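Local coordinates for SusD family protein (Bacteroides uniformis, PDB 7KV1), which probably captures beta-glucan at the surface of a gut bacterium, as a SusD-family glycan-binding protein built on tetratricopeptide-like helices, at residues A[99-104]-A[497-502]; A[122-127]-A[150-155]; A[163-168]-A[507-512]; A[236-241]-A[251-256]. All blocks are in the same frame, centred on the assembly; numbering follows the deposited sequence.

Interaction 1 (A[99-104]-A[497-502]); sequences FNYEAN and GYRTNS
Asn-100, just past the end of helix 93-99, comes nearest to Arg-499 of the loop 497-502, their CA atoms 5.1 Å apart. Arg-499 carries much of the contact. Its chain leaves with CG anti to the backbone N (chi1 -176°) and bends at chi3, so that the guanidinium slides between two aromatic residues: the Phe-99 ring covers one face in a stacked cation-pi contact, Arg-499 CZ lying 4.2 Å from the ring centroid, while the hydroxyl of Tyr-101, itself bonded to the carbonyl of Met-78, sits over the other face. Side-on, NE and NH2 of Arg-499 both donate to Phe-99 O, the NH2 bond being 2.9 Å long. This carbonyl belongs to the last turn of helix 93-99, which a Schellman motif closes with Tyr-101, at positive phi, as the C-prime residue. An alanine in place of Arg-499 would probably leave Phe-99 O without either donor and uncover the face of the Phe-99 ring. Asn-100 works with both ends of its amide. Asn-100 OD1 accepts from Thr-500 N at 2.8 Å and from Asn-501 N, the two arriving from opposite faces of the amide plane, while its ND2 donates to Thr-500 OG1. Asn-501 replies through ND2, which reaches Asn-100 O in a nearly straight bond of 2.9 Å (170° at the hydrogen) and meets Glu-102 OE2 from above the carboxylate plane.

Interaction 2 (A[122-127]-A[150-155]); sequences RCNDLL and LLRVFY
An antiparallel helix pair within the all-helical, tetratricopeptide-like part of the SusD fold brings Cys-123 and Asn-124 of helix 110-129 against Arg-152 of helix 138-162. The short segments run at 160° to one another with their axes 9.6 Å apart, and the small Cys-123 sits at the closest point. Cys-123 CB rests against Arg-152 CB, Cys-123 SG lies 3.7 Å from Leu-151 CB, and the same sulfur meets the edge of the Tyr-155 ring near the ring plane, a sulfur-aromatic contact 5.3 Å from SG to the ring centroid. Arg-152 spans the rest of the interface. A bend at chi3 (64°) turns the end of its otherwise extended chain, and Arg-152 NH1 gives a hydrogen bond of 2.8 Å to Asn-124 OD1, which lies in the guanidinium plane, while NH2 forms a salt bridge with Glu-195. Asn-124 is steadied in turn by Asn-172, which accepts from its ND2. A leucine in place of Arg-152 would probably strand the buried Asn-124 OD1 without this donor and leave the charge of Glu-195 without its mate. Over one face of the guanidinium, displaced toward its rim, lies Leu-127, its CD1 3.4 Å from Arg-152 NH1.

Interaction 3 (A[163-168]-A[507-512]); sequences FGNVPF and KKYIPI
A buried, largely apolar loop-to-loop contact joins Phe-163 and Tyr-509 where the chain leaves helix 138-162, bringing an early part of the SusD fold against the stretch that leads into helix 514-519. The CA atoms of Phe-163 and Tyr-509 are 4.7 Å apart. Although Phe-163 starts out pointing away, its ring comes up against Ile-510, Pro-511 and Ile-512. Ring atom CE1 of Phe-163 is 3.7 Å from Ile-510 CG1, and the carbonyl oxygen of Pro-511 lies in the ring plane at the edge, 3.3 Å from that same CE1. Ile-510 holds CG1 between its backbone N and carbonyl carbon (chi1 70°), which sets this branch and CD1 beside the ring. Tyr-509 takes the other part of the contact: its CB lies 3.4 Å from Phe-163 O, and its CD1 is 3.5 Å from Gly-164 CA. Further along, Ile-512 CD1 comes 4.0 Å from Asn-165 O. The Asn-526 amide donates to the carbonyls of Phe-163 and Ile-510 and accepts from Asn-165 ND2, while Asn-165 OD1 accepts from Ala-185 N and Thr-108 bonds to Pro-511 O. The two segments thus meet mainly by van der Waals contact, carbonyl oxygens against carbon included, and Asn-526 bridges both.

Interaction 4 (A[236-241]-A[251-256]); sequences VYAEMV and SKALGY. With EDO (1,2-ethanediol), chain D.
A chi1 of -175° swings the Tyr-237 ring out from helix 230-244 and across to helix 250-262, while Tyr-256, its own CG beside the backbone N, turns a ring edge to meet it. The result is a T-shaped pair: the CD2 and CE2 edge of Tyr-256 points at the face of Tyr-237, with centroids 5.1 Å apart and planes at 82°. The nearest atoms are the two CD2 carbons, Tyr-237 CD2 to Tyr-256 CD2 at 3.6 Å. Ala-253 fits against the same tyrosine, its CB 3.9 Å from Tyr-237 CD2, and faces Ala-238 at the point where the backbones come nearest, 5.1 Å between the CA atoms of the two alanines. Lys-252 lies extended across the end of Tyr-237, with CD 3.5 Å from the phenolic OH. Both polar ends converge on Glu-197, which bonds to the hydroxyl and forms a salt bridge with the lysine. Away from this interface, Glu-239 OE2 accepts a 2.6 Å hydrogen bond from O2 of a 1,2-ethanediol, probably from the crystallisation liquor. The two segments, antiparallel at 150° with axes 9.3 Å apart, are flanked by helix 185-201, against which Tyr-237 and Tyr-256 pack, and by helix 408-420, which touches both alanines.

Along the chain, interaction 1 encloses interactions 2 and 4 between its segments and crosses interaction 3, within which interaction 4 is also nested. Interactions 1 and 3, with centres 18 Å apart, touch through Lys-507 NZ, 2.8 Å from Tyr-101 O, and through Pro-511 packed on Ala-103. Interactions 2 and 3 share helix 138-162, which passes through the former and runs out into the loop of the latter, their centres about 20 Å apart. Interactions 2 and 4 meet where Val-153 packs on Val-236 and Met-240, joining helices 138-162 and 230-244. The two long-range loop contacts, interactions 1 and 3, thus bring the C-terminal part back against the N-terminal helical region.

Interaction 1 (A[99-104]-A[497-502])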
loop_
_atom_site.group_PDB
_atom_site.type_symbol
_atom_site.label_atom_id
_atom_site.label_comp_id
_atom_site.label_asym_id
_atom_site.label_seq_id
_atom_site.Cartn_x
_atom_site.Cartn_y
_atom_site.Cartn_z
ATOM N N PHE A 99 0.418 -14.806 7.980
ATOM C CA PHE A 99 0.572 -15.485 6.679
ATOM C C PHE A 99 -0.281 -16.750 6.656
ATOM O O PHE A 99 -0.871 -17.071 5.603
ATOM C CB PHE A 99 2.048 -15.771 6.402
ATOM C CG PHE A 99 2.285 -16.839 5.367
ATOM C CD1 PHE A 99 2.303 -18.168 5.747
ATOM C CD2 PHE A 99 2.464 -16.531 4.036
ATOM C CE1 PHE A 99 2.524 -19.162 4.822
ATOM C CE2 PHE A 99 2.651 -17.536 3.097
ATOM C CZ PHE A 99 2.697 -18.840 3.499
ATOM N N ASN A 100 -0.364 -17.436 7.785
ATOM C CA ASN A 100 -1.100 -18.717 7.894
ATOM C C ASN A 100 -2.495 -18.547 8.514
ATOM O O ASN A 100 -3.080 -19.591 8.886
ATOM C CB ASN A 100 -0.268 -19.716 8.672
ATOM C CG ASN A 100 -0.668 -21.130 8.328
ATOM O OD1 ASN A 100 -1.165 -21.390 7.225
ATOM N ND2 ASN A 100 -0.546 -21.995 9.311
ATOM N N TYR A 101 -2.992 -17.310 8.676
ATOM C CA TYR A 101 -4.376 -17.033 9.183
ATOM C C TYR A 101 -4.548 -17.598 10.582
ATOM O O TYR A 101 -5.659 -18.062 10.925
ATOM C CB TYR A 101 -5.433 -17.575 8.214
ATOM C CG TYR A 101 -5.091 -17.197 6.795
ATOM C CD1 TYR A 101 -4.758 -15.889 6.462
ATOM C CD2 TYR A 101 -4.962 -18.158 5.821
ATOM C CE1 TYR A 101 -4.379 -15.539 5.180
ATOM C CE2 TYR A 101 -4.587 -17.818 4.535
ATOM C CZ TYR A 101 -4.298 -16.507 4.206
ATOM O OH TYR A 101 -3.851 -16.241 2.935
ATOM N N GLU A 102 -3.490 -17.468 11.387
ATOM C CA GLU A 102 -3.412 -17.993 12.772
ATOM C C GLU A 102 -2.881 -16.905 13.694
ATOM O O GLU A 102 -2.378 -17.265 14.767
ATOM C CB GLU A 102 -2.457 -19.176 12.884
ATOM C CG GLU A 102 -2.955 -20.409 12.233
ATOM C CD GLU A 102 -2.042 -21.591 12.519
ATOM O OE1 GLU A 102 -0.854 -21.333 12.848
ATOM O OE2 GLU A 102 -2.534 -22.767 12.381
ATOM N N ALA A 103 -3.026 -15.632 13.329
ATOM C CA ALA A 103 -2.649 -14.507 14.213
ATOM C C ALA A 103 -3.500 -14.581 15.478
ATOM O O ALA A 103 -4.554 -15.199 15.472
ATOM C CB ALA A 103 -2.813 -13.184 13.499
ATOM N N ASN A 104 -3.090 -13.874 16.507
ATOM C CA ASN A 104 -3.855 -13.765 17.763
ATOM C C ASN A 104 -3.492 -12.433 18.397
ATOM O O ASN A 104 -2.675 -11.676 17.819
ATOM C CB ASN A 104 -3.629 -14.970 18.691
ATOM C CG ASN A 104 -2.192 -15.175 19.122
ATOM O OD1 ASN A 104 -1.488 -14.250 19.497
ATOM N ND2 ASN A 104 -1.763 -16.416 19.110
ATOM N N GLY A 497 3.989 -27.113 2.530
ATOM C CA GLY A 497 3.579 -27.191 3.955
ATOM C C GLY A 497 3.698 -25.877 4.725
ATOM O O GLY A 497 3.633 -25.897 5.973
ATOM N N TYR A 498 3.865 -24.755 4.032
ATOM C CA TYR A 498 4.087 -23.425 4.654
ATOM C C TYR A 498 2.738 -22.847 5.089
ATOM O O TYR A 498 2.432 -22.765 6.275
ATOM C CB TYR A 498 4.848 -22.508 3.690
ATOM C CG TYR A 498 6.270 -22.915 3.346
ATOM C CD1 TYR A 498 7.063 -23.674 4.197
ATOM C CD2 TYR A 498 6.798 -22.564 2.125
ATOM C CE1 TYR A 498 8.370 -24.015 3.853
ATOM C CE2 TYR A 498 8.086 -22.906 1.752
ATOM C CZ TYR A 498 8.879 -23.632 2.622
ATOM O OH TYR A 498 10.151 -23.928 2.217
ATOM N N ARG A 499 1.890 -22.499 4.130
ATOM C CA ARG A 499 0.484 -22.145 4.419
ATOM C C ARG A 499 -0.289 -23.454 4.553
ATOM O O ARG A 499 -0.253 -24.228 3.602
ATOM C CB ARG A 499 -0.143 -21.318 3.299
ATOM C CG ARG A 499 -1.554 -20.863 3.629
ATOM C CD ARG A 499 -1.986 -19.776 2.643
ATOM N NE ARG A 499 -1.442 -18.510 3.053
ATOM C CZ ARG A 499 -1.076 -17.504 2.253
ATOM N NH1 ARG A 499 -1.122 -17.626 0.933
ATOM N NH2 ARG A 499 -0.615 -16.395 2.805
ATOM N N THR A 500 -0.938 -23.671 5.693
ATOM C CA THR A 500 -1.699 -24.925 5.964
ATOM C C THR A 500 -3.183 -24.607 6.158
ATOM O O THR A 500 -3.914 -25.574 6.242
ATOM C CB THR A 500 -1.186 -25.664 7.203
ATOM O OG1 THR A 500 -1.415 -24.769 8.291
ATOM C CG2 THR A 500 0.270 -26.075 7.072
ATOM N N ASN A 501 -3.588 -23.317 6.203
ATOM C CA ASN A 501 -4.999 -22.878 6.345
ATOM C C ASN A 501 -5.425 -22.220 5.025
ATOM O O ASN A 501 -4.544 -21.716 4.261
ATOM C CB ASN A 501 -5.167 -22.009 7.597
ATOM C CG ASN A 501 -4.826 -22.751 8.877
ATOM O OD1 ASN A 501 -5.338 -23.834 9.130
ATOM N ND2 ASN A 501 -3.938 -22.194 9.683
ATOM N N SER A 502 -6.713 -22.281 4.707
ATOM C CA SER A 502 -7.334 -21.500 3.608
ATOM C C SER A 502 -7.948 -20.215 4.177
ATOM O O SER A 502 -8.494 -20.221 5.295
ATOM C CB SER A 502 -8.331 -22.323 2.879
ATOM O OG SER A 502 -7.697 -23.482 2.369
#

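Interaction 2 (A[122-127]-A[150-155])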
loop_
_atom_site.group_PDB
_atom_site.type_symbol
_atom_site.label_atom_id
_atom_site.label_comp_id
_atom_site.label_asym_id
_atom_site.label_seq_id
_atom_site.Cartn_x
_atom_site.Cartn_y
_atom_site.Cartn_z
ATOM N N ARG A 122 -1.971 13.670 15.615
ATOM C CA ARG A 122 -1.226 14.854 15.111
ATOM C C ARG A 122 -2.089 15.604 14.101
ATOM O O ARG A 122 -2.045 16.862 14.103
ATOM C CB ARG A 122 0.144 14.443 14.579
ATOM C CG ARG A 122 1.100 13.992 15.664
ATOM C CD ARG A 122 2.226 13.196 15.052
ATOM N NE ARG A 122 3.247 12.931 16.043
ATOM C CZ ARG A 122 4.551 12.985 15.834
ATOM N NH1 ARG A 122 5.040 13.309 14.654
ATOM N NH2 ARG A 122 5.374 12.701 16.819
ATOM N N CYS A 123 -2.894 14.895 13.297
ATOM C CA CYS A 123 -3.846 15.568 12.376
ATOM C C CYS A 123 -4.872 16.375 13.179
ATOM O O CYS A 123 -5.107 17.550 12.815
ATOM C CB CYS A 123 -4.518 14.565 11.452
ATOM S SG CYS A 123 -3.334 13.899 10.260
ATOM N N ASN A 124 -5.503 15.765 14.182
ATOM C CA ASN A 124 -6.553 16.411 15.019
ATOM C C ASN A 124 -5.975 17.673 15.703
ATOM O O ASN A 124 -6.671 18.722 15.758
ATOM C CB ASN A 124 -7.143 15.447 16.057
ATOM C CG ASN A 124 -7.884 14.248 15.485
ATOM O OD1 ASN A 124 -8.340 14.251 14.349
ATOM N ND2 ASN A 124 -8.068 13.219 16.295
ATOM N N ASP A 125 -4.743 17.594 16.201
ATOM C CA ASP A 125 -4.026 18.733 16.840
ATOM C C ASP A 125 -3.857 19.883 15.846
ATOM O O ASP A 125 -4.235 21.010 16.198
ATOM C CB ASP A 125 -2.635 18.318 17.299
ATOM C CG ASP A 125 -2.637 17.542 18.603
ATOM O OD1 ASP A 125 -3.622 17.690 19.380
ATOM O OD2 ASP A 125 -1.649 16.803 18.832
ATOM N N LEU A 126 -3.275 19.612 14.672
ATOM C CA LEU A 126 -3.107 20.618 13.588
ATOM C C LEU A 126 -4.466 21.278 13.346
ATOM O O LEU A 126 -4.507 22.518 13.306
ATOM C CB LEU A 126 -2.529 19.955 12.332
ATOM C CG LEU A 126 -2.334 20.819 11.073
ATOM C CD1 LEU A 126 -3.652 21.266 10.465
ATOM C CD2 LEU A 126 -1.453 22.019 11.331
ATOM N N LEU A 127 -5.552 20.504 13.245
ATOM C CA LEU A 127 -6.886 21.072 12.953
ATOM C C LEU A 127 -7.374 21.934 14.130
ATOM O O LEU A 127 -8.004 22.948 13.858
ATOM C CB LEU A 127 -7.866 19.950 12.591
ATOM C CG LEU A 127 -7.528 19.277 11.261
ATOM C CD1 LEU A 127 -8.108 17.876 11.162
ATOM C CD2 LEU A 127 -7.982 20.136 10.088
ATOM N N LEU A 150 -6.850 14.822 4.816
ATOM C CA LEU A 150 -6.533 13.733 3.862
ATOM C C LEU A 150 -5.561 12.742 4.512
ATOM O O LEU A 150 -5.758 11.518 4.333
ATOM C CB LEU A 150 -5.973 14.358 2.582
ATOM C CG LEU A 150 -5.635 13.362 1.466
ATOM C CD1 LEU A 150 -6.750 12.349 1.255
ATOM C CD2 LEU A 150 -5.352 14.124 0.180
ATOM N N LEU A 151 -4.571 13.219 5.264
ATOM C CA LEU A 151 -3.646 12.349 6.027
ATOM C C LEU A 151 -4.466 11.555 7.033
ATOM O O LEU A 151 -4.251 10.354 7.183
ATOM C CB LEU A 151 -2.579 13.180 6.735
ATOM C CG LEU A 151 -1.413 13.612 5.871
ATOM C CD1 LEU A 151 -0.619 14.692 6.582
ATOM C CD2 LEU A 151 -0.501 12.435 5.544
ATOM N N ARG A 152 -5.386 12.226 7.707
ATOM C CA ARG A 152 -6.248 11.577 8.711
ATOM C C ARG A 152 -7.059 10.451 8.038
ATOM O O ARG A 152 -7.098 9.339 8.610
ATOM C CB ARG A 152 -7.102 12.617 9.428
ATOM C CG ARG A 152 -7.892 12.024 10.566
ATOM C CD ARG A 152 -8.566 13.123 11.392
ATOM N NE ARG A 152 -9.568 13.912 10.666
ATOM C CZ ARG A 152 -10.244 14.942 11.184
ATOM N NH1 ARG A 152 -10.025 15.315 12.438
ATOM N NH2 ARG A 152 -11.156 15.576 10.458
ATOM N N VAL A 153 -7.654 10.702 6.869
ATOM C CA VAL A 153 -8.341 9.630 6.082
ATOM C C VAL A 153 -7.350 8.500 5.773
ATOM O O VAL A 153 -7.722 7.317 5.906
ATOM C CB VAL A 153 -8.975 10.156 4.787
ATOM C CG1 VAL A 153 -9.406 8.986 3.880
ATOM C CG2 VAL A 153 -10.159 11.038 5.113
ATOM N N PHE A 154 -6.141 8.858 5.355
ATOM C CA PHE A 154 -5.080 7.893 5.005
ATOM C C PHE A 154 -4.789 6.965 6.188
ATOM O O PHE A 154 -4.768 5.730 6.023
ATOM C CB PHE A 154 -3.811 8.610 4.570
ATOM C CG PHE A 154 -2.739 7.623 4.216
ATOM C CD1 PHE A 154 -2.748 7.008 2.984
ATOM C CD2 PHE A 154 -1.778 7.273 5.126
ATOM C CE1 PHE A 154 -1.772 6.085 2.657
ATOM C CE2 PHE A 154 -0.804 6.351 4.803
ATOM C CZ PHE A 154 -0.817 5.746 3.571
ATOM N N TYR A 155 -4.558 7.536 7.367
ATOM C CA TYR A 155 -4.274 6.755 8.600
ATOM C C TYR A 155 -5.482 5.884 8.944
ATOM O O TYR A 155 -5.263 4.730 9.344
ATOM C CB TYR A 155 -3.877 7.683 9.750
ATOM C CG TYR A 155 -2.543 8.372 9.580
ATOM C CD1 TYR A 155 -1.377 7.640 9.398
ATOM C CD2 TYR A 155 -2.445 9.759 9.641
ATOM C CE1 TYR A 155 -0.143 8.268 9.279
ATOM C CE2 TYR A 155 -1.226 10.399 9.496
ATOM C CZ TYR A 155 -0.070 9.653 9.342
ATOM O OH TYR A 155 1.123 10.287 9.199
#

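Interaction 3 (A[163-168]-A[507-512])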
loop_
_atom_site.group_PDB
_atom_site.type_symbol
_atom_site.label_atom_id
_atom_site.label_comp_id
_atom_site.label_asym_id
_atom_site.label_seq_id
_atom_site.Cartn_x
_atom_site.Cartn_y
_atom_site.Cartn_z
ATOM N N PHE A 163 -7.679 -3.821 10.616
ATOM C CA PHE A 163 -8.458 -4.156 11.840
ATOM C C PHE A 163 -9.974 -4.004 11.638
ATOM O O PHE A 163 -10.745 -4.682 12.369
ATOM C CB PHE A 163 -7.993 -3.303 13.016
ATOM C CG PHE A 163 -6.526 -3.423 13.306
ATOM C CD1 PHE A 163 -6.039 -4.500 14.039
ATOM C CD2 PHE A 163 -5.635 -2.484 12.809
ATOM C CE1 PHE A 163 -4.674 -4.628 14.279
ATOM C CE2 PHE A 163 -4.274 -2.602 13.076
ATOM C CZ PHE A 163 -3.793 -3.699 13.767
ATOM N N GLY A 164 -10.421 -3.139 10.724
ATOM C CA GLY A 164 -11.869 -2.977 10.440
ATOM C C GLY A 164 -12.634 -2.229 11.533
ATOM O O GLY A 164 -12.968 -1.050 11.323
ATOM N N ASN A 165 -12.854 -2.877 12.671
ATOM C CA ASN A 165 -13.738 -2.455 13.783
ATOM C C ASN A 165 -12.890 -1.655 14.773
ATOM O O ASN A 165 -12.266 -2.256 15.656
ATOM C CB ASN A 165 -14.432 -3.673 14.410
ATOM C CG ASN A 165 -15.137 -4.541 13.386
ATOM O OD1 ASN A 165 -16.119 -4.117 12.779
ATOM N ND2 ASN A 165 -14.679 -5.772 13.212
ATOM N N VAL A 166 -12.793 -0.344 14.598
ATOM C CA VAL A 166 -11.766 0.447 15.315
ATOM C C VAL A 166 -12.404 1.659 15.985
ATOM O O VAL A 166 -13.420 2.161 15.526
ATOM C CB VAL A 166 -10.637 0.868 14.367
ATOM C CG1 VAL A 166 -9.924 -0.347 13.797
ATOM C CG2 VAL A 166 -11.164 1.797 13.266
ATOM N N PRO A 167 -11.810 2.135 17.099
ATOM C CA PRO A 167 -12.120 3.451 17.662
ATOM C C PRO A 167 -12.044 4.541 16.582
ATOM O O PRO A 167 -11.091 4.585 15.797
ATOM C CB PRO A 167 -11.036 3.676 18.723
ATOM C CG PRO A 167 -10.666 2.276 19.126
ATOM C CD PRO A 167 -10.731 1.466 17.841
ATOM N N PHE A 168 -13.080 5.359 16.535
ATOM C CA PHE A 168 -13.237 6.422 15.527
ATOM C C PHE A 168 -13.432 7.765 16.230
ATOM O O PHE A 168 -14.439 7.924 16.929
ATOM C CB PHE A 168 -14.380 6.061 14.572
ATOM C CG PHE A 168 -14.297 6.908 13.337
ATOM C CD1 PHE A 168 -14.876 8.156 13.304
ATOM C CD2 PHE A 168 -13.472 6.529 12.295
ATOM C CE1 PHE A 168 -14.745 8.964 12.188
ATOM C CE2 PHE A 168 -13.333 7.344 11.194
ATOM C CZ PHE A 168 -13.955 8.564 11.157
ATOM N N LYS A 507 -11.089 -14.058 8.616
ATOM C CA LYS A 507 -9.662 -13.649 8.602
ATOM C C LYS A 507 -9.518 -12.241 8.006
ATOM O O LYS A 507 -8.401 -11.755 7.935
ATOM C CB LYS A 507 -8.836 -14.672 7.816
ATOM C CG LYS A 507 -8.969 -16.115 8.302
ATOM C CD LYS A 507 -8.638 -16.288 9.776
ATOM C CE LYS A 507 -8.696 -17.734 10.265
ATOM N NZ LYS A 507 -8.289 -17.803 11.688
ATOM N N LYS A 508 -10.607 -11.624 7.559
ATOM C CA LYS A 508 -10.594 -10.300 6.899
ATOM C C LYS A 508 -10.158 -9.174 7.827
ATOM O O LYS A 508 -9.607 -8.192 7.314
ATOM C CB LYS A 508 -11.991 -9.964 6.382
ATOM C CG LYS A 508 -12.040 -8.712 5.528
ATOM C CD LYS A 508 -13.285 -8.648 4.651
ATOM C CE LYS A 508 -13.345 -7.343 3.897
ATOM N NZ LYS A 508 -14.467 -7.331 2.919
ATOM N N TYR A 509 -10.401 -9.284 9.123
ATOM C CA TYR A 509 -10.013 -8.271 10.139
ATOM C C TYR A 509 -9.077 -8.958 11.126
ATOM O O TYR A 509 -9.517 -9.889 11.801
ATOM C CB TYR A 509 -11.256 -7.681 10.809
ATOM C CG TYR A 509 -12.272 -7.199 9.807
ATOM C CD1 TYR A 509 -11.947 -6.182 8.927
ATOM C CD2 TYR A 509 -13.524 -7.766 9.714
ATOM C CE1 TYR A 509 -12.846 -5.726 7.981
ATOM C CE2 TYR A 509 -14.428 -7.340 8.759
ATOM C CZ TYR A 509 -14.098 -6.295 7.914
ATOM O OH TYR A 509 -14.972 -5.878 6.945
ATOM N N ILE A 510 -7.809 -8.558 11.150
ATOM C CA ILE A 510 -6.785 -9.246 11.985
ATOM C C ILE A 510 -7.043 -8.914 13.457
ATOM O O ILE A 510 -7.713 -7.943 13.801
ATOM C CB ILE A 510 -5.366 -8.883 11.507
ATOM C CG1 ILE A 510 -5.038 -7.427 11.823
ATOM C CG2 ILE A 510 -5.234 -9.209 10.027
ATOM C CD1 ILE A 510 -3.646 -7.020 11.487
ATOM N N PRO A 511 -6.494 -9.715 14.389
ATOM C CA PRO A 511 -6.633 -9.422 15.821
ATOM C C PRO A 511 -6.126 -8.023 16.233
ATOM O O PRO A 511 -5.089 -7.570 15.774
ATOM C CB PRO A 511 -5.783 -10.529 16.476
ATOM C CG PRO A 511 -5.798 -11.641 15.451
ATOM C CD PRO A 511 -5.707 -10.916 14.122
ATOM N N ILE A 512 -6.850 -7.396 17.157
ATOM C CA ILE A 512 -6.392 -6.198 17.912
ATOM C C ILE A 512 -5.396 -6.700 18.968
ATOM O O ILE A 512 -5.640 -7.795 19.556
ATOM C CB ILE A 512 -7.606 -5.472 18.502
ATOM C CG1 ILE A 512 -8.573 -5.019 17.390
ATOM C CG2 ILE A 512 -7.185 -4.309 19.364
ATOM C CD1 ILE A 512 -9.914 -4.525 17.915
#

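Interaction 4 (A[236-241]-A[251-256])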
loop_
_atom_site.group_PDB
_atom_site.type_symbol
_atom_site.label_atom_id
_atom_site.label_comp_id
_atom_site.label_asym_id
_atom_site.label_seq_id
_atom_site.Cartn_x
_atom_site.Cartn_y
_atom_site.Cartn_z
ATOM N N VAL A 236 -7.171 7.364 -3.208
ATOM C CA VAL A 236 -7.684 6.834 -1.909
ATOM C C VAL A 236 -9.186 6.568 -2.072
ATOM O O VAL A 236 -9.696 5.502 -1.633
ATOM C CB VAL A 236 -7.399 7.796 -0.745
ATOM C CG1 VAL A 236 -8.068 7.279 0.523
ATOM C CG2 VAL A 236 -5.905 7.977 -0.518
ATOM N N TYR A 237 -9.883 7.505 -2.712
ATOM C CA TYR A 237 -11.351 7.417 -2.906
ATOM C C TYR A 237 -11.646 6.107 -3.654
ATOM O O TYR A 237 -12.462 5.332 -3.180
ATOM C CB TYR A 237 -11.893 8.652 -3.627
ATOM C CG TYR A 237 -13.393 8.679 -3.747
ATOM C CD1 TYR A 237 -14.163 9.185 -2.715
ATOM C CD2 TYR A 237 -14.049 8.163 -4.846
ATOM C CE1 TYR A 237 -15.536 9.225 -2.785
ATOM C CE2 TYR A 237 -15.422 8.197 -4.936
ATOM C CZ TYR A 237 -16.167 8.774 -3.925
ATOM O OH TYR A 237 -17.524 8.809 -3.985
ATOM N N ALA A 238 -10.986 5.892 -4.795
ATOM C CA ALA A 238 -11.167 4.704 -5.645
ATOM C C ALA A 238 -10.840 3.471 -4.810
ATOM O O ALA A 238 -11.621 2.537 -4.815
ATOM C CB ALA A 238 -10.307 4.789 -6.874
ATOM N N GLU A 239 -9.711 3.489 -4.115
ATOM C CA GLU A 239 -9.258 2.355 -3.291
ATOM C C GLU A 239 -10.337 1.985 -2.285
ATOM O O GLU A 239 -10.679 0.793 -2.192
ATOM C CB GLU A 239 -7.964 2.718 -2.556
ATOM C CG GLU A 239 -7.512 1.602 -1.633
ATOM C CD GLU A 239 -6.173 1.889 -1.014
ATOM O OE1 GLU A 239 -5.245 2.279 -1.782
ATOM O OE2 GLU A 239 -6.070 1.729 0.214
ATOM N N MET A 240 -10.865 2.970 -1.562
ATOM C CA MET A 240 -11.833 2.675 -0.492
ATOM C C MET A 240 -13.145 2.179 -1.091
ATOM O O MET A 240 -13.713 1.202 -0.562
ATOM C CB MET A 240 -12.081 3.921 0.352
ATOM C CG MET A 240 -10.889 4.258 1.188
ATOM S SD MET A 240 -11.208 5.610 2.352
ATOM C CE MET A 240 -12.714 5.077 3.171
ATOM N N VAL A 241 -13.655 2.874 -2.113
ATOM C CA VAL A 241 -14.929 2.471 -2.758
ATOM C C VAL A 241 -14.762 1.014 -3.249
ATOM O O VAL A 241 -15.643 0.151 -2.998
ATOM C CB VAL A 241 -15.248 3.463 -3.891
ATOM C CG1 VAL A 241 -16.291 2.909 -4.834
ATOM C CG2 VAL A 241 -15.706 4.800 -3.341
ATOM N N SER A 251 -19.449 4.925 -10.172
ATOM C CA SER A 251 -19.482 5.979 -11.222
ATOM C C SER A 251 -18.687 7.222 -10.793
ATOM O O SER A 251 -17.971 7.804 -11.617
ATOM C CB SER A 251 -20.910 6.323 -11.571
ATOM O OG SER A 251 -21.509 5.175 -12.165
ATOM N N LYS A 252 -18.843 7.678 -9.560
ATOM C CA LYS A 252 -18.078 8.847 -9.087
ATOM C C LYS A 252 -16.589 8.491 -9.084
ATOM O O LYS A 252 -15.783 9.313 -9.530
ATOM C CB LYS A 252 -18.588 9.244 -7.709
ATOM C CG LYS A 252 -18.132 10.586 -7.205
ATOM C CD LYS A 252 -19.067 11.069 -6.110
ATOM C CE LYS A 252 -18.454 12.140 -5.247
ATOM N NZ LYS A 252 -19.298 12.413 -4.062
ATOM N N ALA A 253 -16.204 7.320 -8.560
ATOM C CA ALA A 253 -14.776 6.938 -8.519
ATOM C C ALA A 253 -14.221 6.912 -9.951
ATOM O O ALA A 253 -13.069 7.413 -10.193
ATOM C CB ALA A 253 -14.598 5.625 -7.812
ATOM N N LEU A 254 -15.001 6.360 -10.879
ATOM C CA LEU A 254 -14.622 6.302 -12.321
ATOM C C LEU A 254 -14.384 7.709 -12.845
ATOM O O LEU A 254 -13.352 7.944 -13.457
ATOM C CB LEU A 254 -15.739 5.620 -13.090
ATOM C CG LEU A 254 -15.517 5.459 -14.588
ATOM C CD1 LEU A 254 -14.125 4.892 -14.852
ATOM C CD2 LEU A 254 -16.601 4.543 -15.146
ATOM N N GLY A 255 -15.300 8.627 -12.553
ATOM C CA GLY A 255 -15.162 10.055 -12.908
ATOM C C GLY A 255 -13.826 10.598 -12.445
ATOM O O GLY A 255 -13.122 11.224 -13.259
ATOM N N TYR A 256 -13.417 10.312 -11.216
ATOM C CA TYR A 256 -12.141 10.841 -10.672
ATOM C C TYR A 256 -10.964 10.229 -11.420
ATOM O O TYR A 256 -10.017 10.967 -11.729
ATOM C CB TYR A 256 -12.029 10.611 -9.171
ATOM C CG TYR A 256 -13.029 11.365 -8.327
ATOM C CD1 TYR A 256 -13.412 12.654 -8.653
ATOM C CD2 TYR A 256 -13.589 10.808 -7.192
ATOM C CE1 TYR A 256 -14.330 13.363 -7.899
ATOM C CE2 TYR A 256 -14.474 11.521 -6.397
ATOM C CZ TYR A 256 -14.850 12.806 -6.747
ATOM O OH TYR A 256 -15.749 13.531 -5.995
HETATM C C1 EDO D . -4.343 0.562 3.356
HETATM O O1 EDO D . -3.415 1.333 4.103
HETATM C C2 EDO D . -3.861 0.250 1.990
HETATM O O2 EDO D . -3.671 1.428 1.207
#